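Local coordinates for pyridoxine 4-oxidase (Mesorhizobium loti, PDB 4HA6), which catalyses the FAD-dependent oxidation of the 4-hydroxymethyl group of pyridoxine with oxygen as electron acceptor, as a member of the GMC oxidoreductase family, at residues M90-G95 / S184-D189; E125-G130 / I143-D148. All coordinates share one frame; numbering follows the deposited sequence.

Contact 1: M90-G95 / S184-D189; sequences MGYMRG and SLNIRD. With FAD (flavin-adenine dinucleotide), chain B.
G91 and L185 form a single antiparallel bridge, a non-hydrogen-bonded pair, in the FAD site of this GMC oxidoreductase. This backbone bridge is the tight part. Bonds flank it: N186 N reaches M90 O at 3.0 Å, in the carbonyl plane, while Y92 N meets S184 O at 3.0 Å from well above its plane. L185 CA adds a CA-H...O contact to M90 O at 3.3 Å. The bridged G91 also meets the flavin: its N donates to FAD O4 (2.7 Å) and its O accepts from FAD N3 (2.8 Å).

The side chains pack more loosely. M90 CG sits between backbone N and carbonyl carbon (chi1 51°), which carries it beside I187 CG1 at 4.3 Å. Y92 and N186 meet with ring and amide planes 62° apart, Y92 CD1 being 3.8 Å from N186 ND2; that nitrogen is bonded to P142 O, and the Y92 hydroxyl probably to E125.

Toward S184 a water bridges instead of direct bonds, joining Y92 O to S184 N, and beyond I187 the exposed R188 and D189 lead to solvent. A second water donates to both G91 O and N186 OD1, lying 2.7 Å from OD1.

Contact 2: E125-G130 / I143-D148; sequences EDHPLG and IHLPAD
I143 and H127 face each other where two loops leave a short pair of parallel strands. The one hydrogen bond across the contact is between backbones: I143 N donates almost straight to D126 O at 2.9 Å, standing 40° out of the carbonyl plane.

Within 125-130 the polar bonds shape a turn. H127 to G130 is a type I beta turn, closed by G130 N on H127 O, and L129 N points in the plane of the imidazole at H127 ND1, 3.0 Å away. ND1 therefore serves as acceptor, which fixes the rotation of the ring. The carboxylates of E125 and D126 find their partners outside the two segments.

Van der Waals packing does the rest. With CG anti to its backbone N (chi1 -160°), H127 lays its ring across two aliphatic side chains that meet it obliquely from the same side: CD2 is 3.5 Å from I143 CG2, and CE1 is 3.8 Å from L145 CD1, the leucine crossing the histidine at about a right angle. I143 turns its other branch to E125, CG1 lying 3.9 Å from the glutamate CG. L145 CD1 is shared further, touching P128 CG at 3.6 Å and L129 CD1 at 4.0 Å, while P128 CD presses on I143 O. The H127 ring also stacks on H135. With an alanine at H127, L129 N would probably lose its acceptor and H135 its stacking partner, and a gap would open beside I143 CG2 and L145 CD1, where the ring packed.

D126, backbone-bonded to L141 and to I143, the residues flanking P142, completes the usual parallel bridge of strands 125-126 and 141-142, before 127-130 closes in its beta turn.

Contact 1 is buried beside the flavin, whereas contact 2, centred about 8 Å away, lies farther out and is partly open to solvent. Its segments fall between those of contact 1 in sequence. Backbone bonds, waters and cofactor dominate contact 1; in contact 2 aliphatic and imidazole packing outweighs one backbone bond. They join directly. R94 forms a salt bridge with E125, whose other oxygen is probably hydrogen-bonded to the Y92 hydroxyl, and R188 pairs with D126, so the acids of contact 2 meet polar side chains of contact 1. L185 and H144 share backbone hydrogen bonding, while S184 packs on L145 and N186 on I143, so 184-189 runs beside 143-148.

Contact 1: M90-G95 / S184-D189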
loop_
_atom_site.group_PDB
_atom_site.type_symbol
_atom_site.label_atom_id
_atom_site.label_comp_id
_atom_site.label_asym_id
_atom_site.label_seq_id
_atom_site.Cartn_x
_atom_site.Cartn_y
_atom_site.Cartn_z
ATOM N N MET A 90 -4.855 2.000 -8.405
ATOM C CA MET A 90 -6.178 1.387 -8.211
ATOM C C MET A 90 -6.295 -0.146 -8.367
ATOM O O MET A 90 -7.396 -0.671 -8.554
ATOM C CB MET A 90 -7.297 2.162 -8.946
ATOM C CG MET A 90 -7.082 2.471 -10.433
ATOM S SD MET A 90 -7.480 4.188 -10.875
ATOM C CE MET A 90 -5.819 4.874 -11.006
ATOM N N GLY A 91 -5.176 -0.858 -8.250
ATOM C CA GLY A 91 -5.207 -2.310 -8.260
ATOM C C GLY A 91 -5.830 -2.797 -6.970
ATOM O O GLY A 91 -5.563 -2.222 -5.900
ATOM N N TYR A 92 -6.667 -3.830 -7.063
ATOM C CA TYR A 92 -7.269 -4.445 -5.875
ATOM C C TYR A 92 -6.818 -5.904 -5.744
ATOM O O TYR A 92 -7.239 -6.771 -6.529
ATOM C CB TYR A 92 -8.794 -4.375 -5.944
ATOM C CG TYR A 92 -9.496 -4.847 -4.685
ATOM C CD1 TYR A 92 -9.631 -4.006 -3.578
ATOM C CD2 TYR A 92 -10.026 -6.132 -4.607
ATOM C CE1 TYR A 92 -10.285 -4.436 -2.421
ATOM C CE2 TYR A 92 -10.682 -6.573 -3.455
ATOM C CZ TYR A 92 -10.801 -5.726 -2.371
ATOM O OH TYR A 92 -11.441 -6.185 -1.243
ATOM N N MET A 93 -5.953 -6.164 -4.764
ATOM C CA MET A 93 -5.447 -7.508 -4.495
ATOM C C MET A 93 -5.587 -7.781 -3.002
ATOM O O MET A 93 -4.912 -7.134 -2.204
ATOM C CB MET A 93 -3.952 -7.601 -4.862
ATOM C CG MET A 93 -3.630 -7.655 -6.358
ATOM S SD MET A 93 -3.782 -6.075 -7.240
ATOM C CE MET A 93 -2.647 -6.406 -8.601
ATOM N N ARG A 94 -6.438 -8.729 -2.612
ATOM C CA ARG A 94 -6.578 -9.059 -1.190
ATOM C C ARG A 94 -5.245 -9.519 -0.600
ATOM O O ARG A 94 -4.862 -9.124 0.500
ATOM C CB ARG A 94 -7.604 -10.179 -0.982
ATOM C CG ARG A 94 -9.037 -9.837 -1.318
ATOM C CD ARG A 94 -9.886 -11.107 -1.177
ATOM N NE ARG A 94 -11.312 -10.812 -1.291
ATOM C CZ ARG A 94 -12.274 -11.728 -1.225
ATOM N NH1 ARG A 94 -11.969 -13.011 -1.047
ATOM N NH2 ARG A 94 -13.540 -11.362 -1.343
ATOM N N GLY A 95 -4.529 -10.345 -1.354
ATOM C CA GLY A 95 -3.362 -11.019 -0.823
ATOM C C GLY A 95 -3.654 -12.508 -0.871
ATOM O O GLY A 95 -4.744 -12.907 -1.291
ATOM N N SER A 184 -7.695 -6.840 -11.097
ATOM C CA SER A 184 -8.966 -6.248 -10.695
ATOM C C SER A 184 -8.698 -4.800 -10.309
ATOM O O SER A 184 -7.615 -4.492 -9.798
ATOM C CB SER A 184 -9.575 -7.013 -9.518
ATOM O OG SER A 184 -9.789 -8.385 -9.857
ATOM N N LEU A 185 -9.670 -3.919 -10.556
ATOM C CA LEU A 185 -9.468 -2.476 -10.377
ATOM C C LEU A 185 -10.634 -1.797 -9.656
ATOM O O LEU A 185 -11.794 -2.195 -9.829
ATOM C CB LEU A 185 -9.273 -1.798 -11.730
ATOM C CG LEU A 185 -8.074 -2.199 -12.583
ATOM C CD1 LEU A 185 -8.210 -1.613 -13.969
ATOM C CD2 LEU A 185 -6.799 -1.717 -11.938
ATOM N N ASN A 186 -10.333 -0.773 -8.857
ATOM C CA ASN A 186 -11.395 0.031 -8.251
ATOM C C ASN A 186 -11.798 1.134 -9.207
ATOM O O ASN A 186 -11.379 2.288 -9.051
ATOM C CB ASN A 186 -10.980 0.642 -6.909
ATOM C CG ASN A 186 -10.666 -0.404 -5.849
ATOM O OD1 ASN A 186 -9.734 -0.230 -5.059
ATOM N ND2 ASN A 186 -11.447 -1.490 -5.819
ATOM N N ILE A 187 -12.597 0.757 -10.204
ATOM C CA ILE A 187 -13.089 1.664 -11.239
ATOM C C ILE A 187 -14.576 1.369 -11.429
ATOM O O ILE A 187 -15.000 0.211 -11.354
ATOM C CB ILE A 187 -12.334 1.457 -12.584
ATOM C CG1 ILE A 187 -10.840 1.754 -12.432
ATOM C CG2 ILE A 187 -12.908 2.335 -13.691
ATOM C CD1 ILE A 187 -10.040 1.618 -13.732
ATOM N N ARG A 188 -15.372 2.416 -11.623
ATOM C CA ARG A 188 -16.783 2.273 -11.969
ATOM C C ARG A 188 -17.152 3.368 -12.967
ATOM O O ARG A 188 -16.883 4.552 -12.721
ATOM C CB ARG A 188 -17.682 2.357 -10.727
ATOM C CG ARG A 188 -19.174 2.447 -11.060
ATOM C CD ARG A 188 -20.026 1.627 -10.095
ATOM N NE ARG A 188 -19.764 0.195 -10.229
ATOM C CZ ARG A 188 -20.164 -0.728 -9.355
ATOM N NH1 ARG A 188 -20.854 -0.379 -8.276
ATOM N NH2 ARG A 188 -19.870 -2.007 -9.556
ATOM N N ASP A 189 -17.744 2.961 -14.093
ATOM C CA ASP A 189 -18.144 3.873 -15.170
ATOM C C ASP A 189 -16.957 4.656 -15.716
ATOM O O ASP A 189 -17.066 5.848 -16.017
ATOM C CB ASP A 189 -19.251 4.824 -14.697
ATOM C CG ASP A 189 -20.451 4.081 -14.118
ATOM O OD1 ASP A 189 -20.747 2.962 -14.591
ATOM O OD2 ASP A 189 -21.097 4.616 -13.188
HETATM P PA FAD B . -3.035 6.781 3.632
HETATM O O1A FAD B . -4.149 6.343 2.691
HETATM O O2A FAD B . -1.735 7.249 3.040
HETATM O O5B FAD B . -3.649 7.942 4.576
HETATM C C5B FAD B . -2.878 8.780 5.433
HETATM C C4B FAD B . -3.687 10.062 5.571
HETATM O O4B FAD B . -3.425 10.727 6.811
HETATM C C3B FAD B . -3.333 11.046 4.464
HETATM O O3B FAD B . -4.578 11.557 3.958
HETATM C C2B FAD B . -2.522 12.137 5.158
HETATM O O2B FAD B . -2.701 13.415 4.522
HETATM C C1B FAD B . -3.077 12.105 6.579
HETATM N N9A FAD B . -2.115 12.507 7.648
HETATM C C8A FAD B . -0.822 12.133 7.757
HETATM N N7A FAD B . -0.263 12.676 8.874
HETATM C C5A FAD B . -1.208 13.411 9.506
HETATM C C6A FAD B . -1.280 14.237 10.740
HETATM N N6A FAD B . -0.190 14.387 11.557
HETATM N N1A FAD B . -2.472 14.834 11.031
HETATM C C2A FAD B . -3.557 14.684 10.243
HETATM N N3A FAD B . -3.549 13.941 9.113
HETATM C C4A FAD B . -2.427 13.290 8.694
HETATM N N1 FAD B . -2.311 -0.097 -3.199
HETATM C C2 FAD B . -3.012 -1.042 -3.853
HETATM O O2 FAD B . -3.510 -1.979 -3.190
HETATM N N3 FAD B . -3.172 -1.031 -5.190
HETATM C C4 FAD B . -2.659 -0.061 -5.965
HETATM O O4 FAD B . -2.806 -0.071 -7.216
HETATM C C4X FAD B . -1.875 1.016 -5.318
HETATM N N5 FAD B . -1.311 2.018 -6.023
HETATM C C5X FAD B . -0.613 3.002 -5.401
HETATM C C6 FAD B . -0.043 4.038 -6.138
HETATM C C7 FAD B . 0.665 5.052 -5.499
HETATM C C7M FAD B . 1.273 6.168 -6.312
HETATM C C8 FAD B . 0.815 5.032 -4.018
HETATM C C8M FAD B . 1.588 6.126 -3.331
HETATM C C9 FAD B . 0.247 4.001 -3.269
HETATM C C9A FAD B . -0.455 2.986 -3.919
HETATM N N10 FAD B . -1.028 1.939 -3.177
HETATM C C10 FAD B . -1.742 0.938 -3.851
HETATM C "C1'" FAD B . -0.873 1.897 -1.717
HETATM C "C2'" FAD B . -2.140 2.288 -0.974
HETATM O "O2'" FAD B . -2.708 3.472 -1.556
HETATM C "C3'" FAD B . -1.740 2.543 0.481
HETATM O "O3'" FAD B . -1.016 1.398 0.959
HETATM C "C4'" FAD B . -2.955 2.796 1.357
HETATM O "O4'" FAD B . -3.679 3.909 0.803
HETATM C "C5'" FAD B . -2.551 3.074 2.809
HETATM O "O5'" FAD B . -3.645 3.716 3.459
HETATM P P FAD B . -3.466 4.265 4.953
HETATM O O1P FAD B . -4.826 4.550 5.577
HETATM O O2P FAD B . -2.480 3.388 5.697
HETATM O O3P FAD B . -2.686 5.644 4.707
HETATM O O HOH W 1 -7.231 -0.780 -4.170
HETATM O O HOH W 2 -6.479 -8.491 -8.911
#

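Contact 2: E125-G130 / I143-D148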
loop_
_atom_site.group_PDB
_atom_site.type_symbol
_atom_site.label_atom_id
_atom_site.label_comp_id
_atom_site.label_asym_id
_atom_site.label_seq_id
_atom_site.Cartn_x
_atom_site.Cartn_y
_atom_site.Cartn_z
ATOM N N GLU A 125 -16.452 -5.346 -0.532
ATOM C CA GLU A 125 -16.488 -5.459 -1.990
ATOM C C GLU A 125 -17.873 -5.378 -2.637
ATOM O O GLU A 125 -18.840 -5.962 -2.135
ATOM C CB GLU A 125 -15.835 -6.779 -2.383
ATOM C CG GLU A 125 -14.366 -6.783 -2.062
ATOM C CD GLU A 125 -13.796 -8.161 -1.957
ATOM O OE1 GLU A 125 -14.545 -9.146 -2.161
ATOM O OE2 GLU A 125 -12.592 -8.257 -1.662
ATOM N N ASP A 126 -17.961 -4.652 -3.750
ATOM C CA ASP A 126 -19.067 -4.860 -4.695
ATOM C C ASP A 126 -18.461 -5.460 -5.950
ATOM O O ASP A 126 -17.958 -4.729 -6.814
ATOM C CB ASP A 126 -19.811 -3.568 -5.040
ATOM C CG ASP A 126 -21.006 -3.808 -6.001
ATOM O OD1 ASP A 126 -21.616 -4.905 -5.964
ATOM O OD2 ASP A 126 -21.333 -2.893 -6.790
ATOM N N HIS A 127 -18.508 -6.789 -6.030
ATOM C CA HIS A 127 -17.755 -7.566 -7.014
ATOM C C HIS A 127 -18.700 -8.259 -8.002
ATOM O O HIS A 127 -19.771 -8.716 -7.612
ATOM C CB HIS A 127 -16.930 -8.622 -6.266
ATOM C CG HIS A 127 -15.777 -9.168 -7.046
ATOM N ND1 HIS A 127 -15.930 -10.123 -8.030
ATOM C CD2 HIS A 127 -14.449 -8.909 -6.975
ATOM C CE1 HIS A 127 -14.748 -10.415 -8.543
ATOM N NE2 HIS A 127 -13.831 -9.700 -7.915
ATOM N N PRO A 128 -18.302 -8.356 -9.284
ATOM C CA PRO A 128 -19.188 -9.007 -10.255
ATOM C C PRO A 128 -19.376 -10.502 -9.974
ATOM O O PRO A 128 -20.362 -11.067 -10.432
ATOM C CB PRO A 128 -18.474 -8.782 -11.596
ATOM C CG PRO A 128 -17.053 -8.544 -11.246
ATOM C CD PRO A 128 -17.074 -7.841 -9.916
ATOM N N LEU A 129 -18.456 -11.121 -9.232
ATOM C CA LEU A 129 -18.596 -12.522 -8.822
ATOM C C LEU A 129 -19.282 -12.652 -7.454
ATOM O O LEU A 129 -19.397 -13.750 -6.913
ATOM C CB LEU A 129 -17.220 -13.197 -8.761
ATOM C CG LEU A 129 -16.598 -13.914 -9.954
ATOM C CD1 LEU A 129 -17.101 -13.367 -11.275
ATOM C CD2 LEU A 129 -15.078 -13.825 -9.877
ATOM N N GLY A 130 -19.718 -11.531 -6.891
ATOM C CA GLY A 130 -20.417 -11.547 -5.618
ATOM C C GLY A 130 -21.566 -12.539 -5.608
ATOM O O GLY A 130 -22.373 -12.585 -6.540
ATOM N N ILE A 143 -15.451 -3.390 -7.372
ATOM C CA ILE A 143 -14.310 -4.112 -7.917
ATOM C C ILE A 143 -14.629 -4.439 -9.377
ATOM O O ILE A 143 -15.633 -5.097 -9.670
ATOM C CB ILE A 143 -14.020 -5.438 -7.158
ATOM C CG1 ILE A 143 -14.155 -5.270 -5.636
ATOM C CG2 ILE A 143 -12.646 -6.010 -7.577
ATOM C CD1 ILE A 143 -13.346 -4.097 -5.046
ATOM N N HIS A 144 -13.777 -3.989 -10.291
ATOM C CA HIS A 144 -14.016 -4.205 -11.719
ATOM C C HIS A 144 -13.077 -5.280 -12.252
ATOM O O HIS A 144 -11.881 -5.282 -11.932
ATOM C CB HIS A 144 -13.813 -2.877 -12.462
ATOM C CG HIS A 144 -13.864 -2.979 -13.958
ATOM N ND1 HIS A 144 -14.816 -3.716 -14.632
ATOM C CD2 HIS A 144 -13.091 -2.400 -14.911
ATOM C CE1 HIS A 144 -14.619 -3.597 -15.935
ATOM N NE2 HIS A 144 -13.580 -2.803 -16.130
ATOM N N LEU A 145 -13.625 -6.199 -13.045
ATOM C CA LEU A 145 -12.838 -7.233 -13.716
ATOM C C LEU A 145 -12.736 -6.864 -15.193
ATOM O O LEU A 145 -13.679 -7.083 -15.953
ATOM C CB LEU A 145 -13.512 -8.607 -13.586
ATOM C CG LEU A 145 -13.658 -9.256 -12.202
ATOM C CD1 LEU A 145 -14.325 -10.630 -12.279
ATOM C CD2 LEU A 145 -12.316 -9.363 -11.508
ATOM N N PRO A 146 -11.595 -6.293 -15.606
ATOM C CA PRO A 146 -11.495 -5.839 -16.996
ATOM C C PRO A 146 -11.444 -7.022 -17.956
ATOM O O PRO A 146 -10.846 -8.047 -17.621
ATOM C CB PRO A 146 -10.158 -5.087 -17.020
ATOM C CG PRO A 146 -9.876 -4.732 -15.569
ATOM C CD PRO A 146 -10.401 -5.934 -14.823
ATOM N N ALA A 147 -12.063 -6.886 -19.125
ATOM C CA ALA A 147 -11.946 -7.902 -20.173
ATOM C C ALA A 147 -11.796 -7.223 -21.534
ATOM O O ALA A 147 -10.695 -7.166 -22.096
ATOM C CB ALA A 147 -13.142 -8.843 -20.157
ATOM N N ASP A 148 -12.900 -6.697 -22.050
ATOM C CA ASP A 148 -12.889 -6.048 -23.349
ATOM C C ASP A 148 -11.848 -4.938 -23.419
ATOM O O ASP A 148 -11.168 -4.792 -24.422
ATOM C CB ASP A 148 -14.272 -5.483 -23.670
ATOM C CG ASP A 148 -15.242 -6.549 -24.134
ATOM O OD1 ASP A 148 -15.083 -7.719 -23.724
ATOM O OD2 ASP A 148 -16.164 -6.212 -24.911
#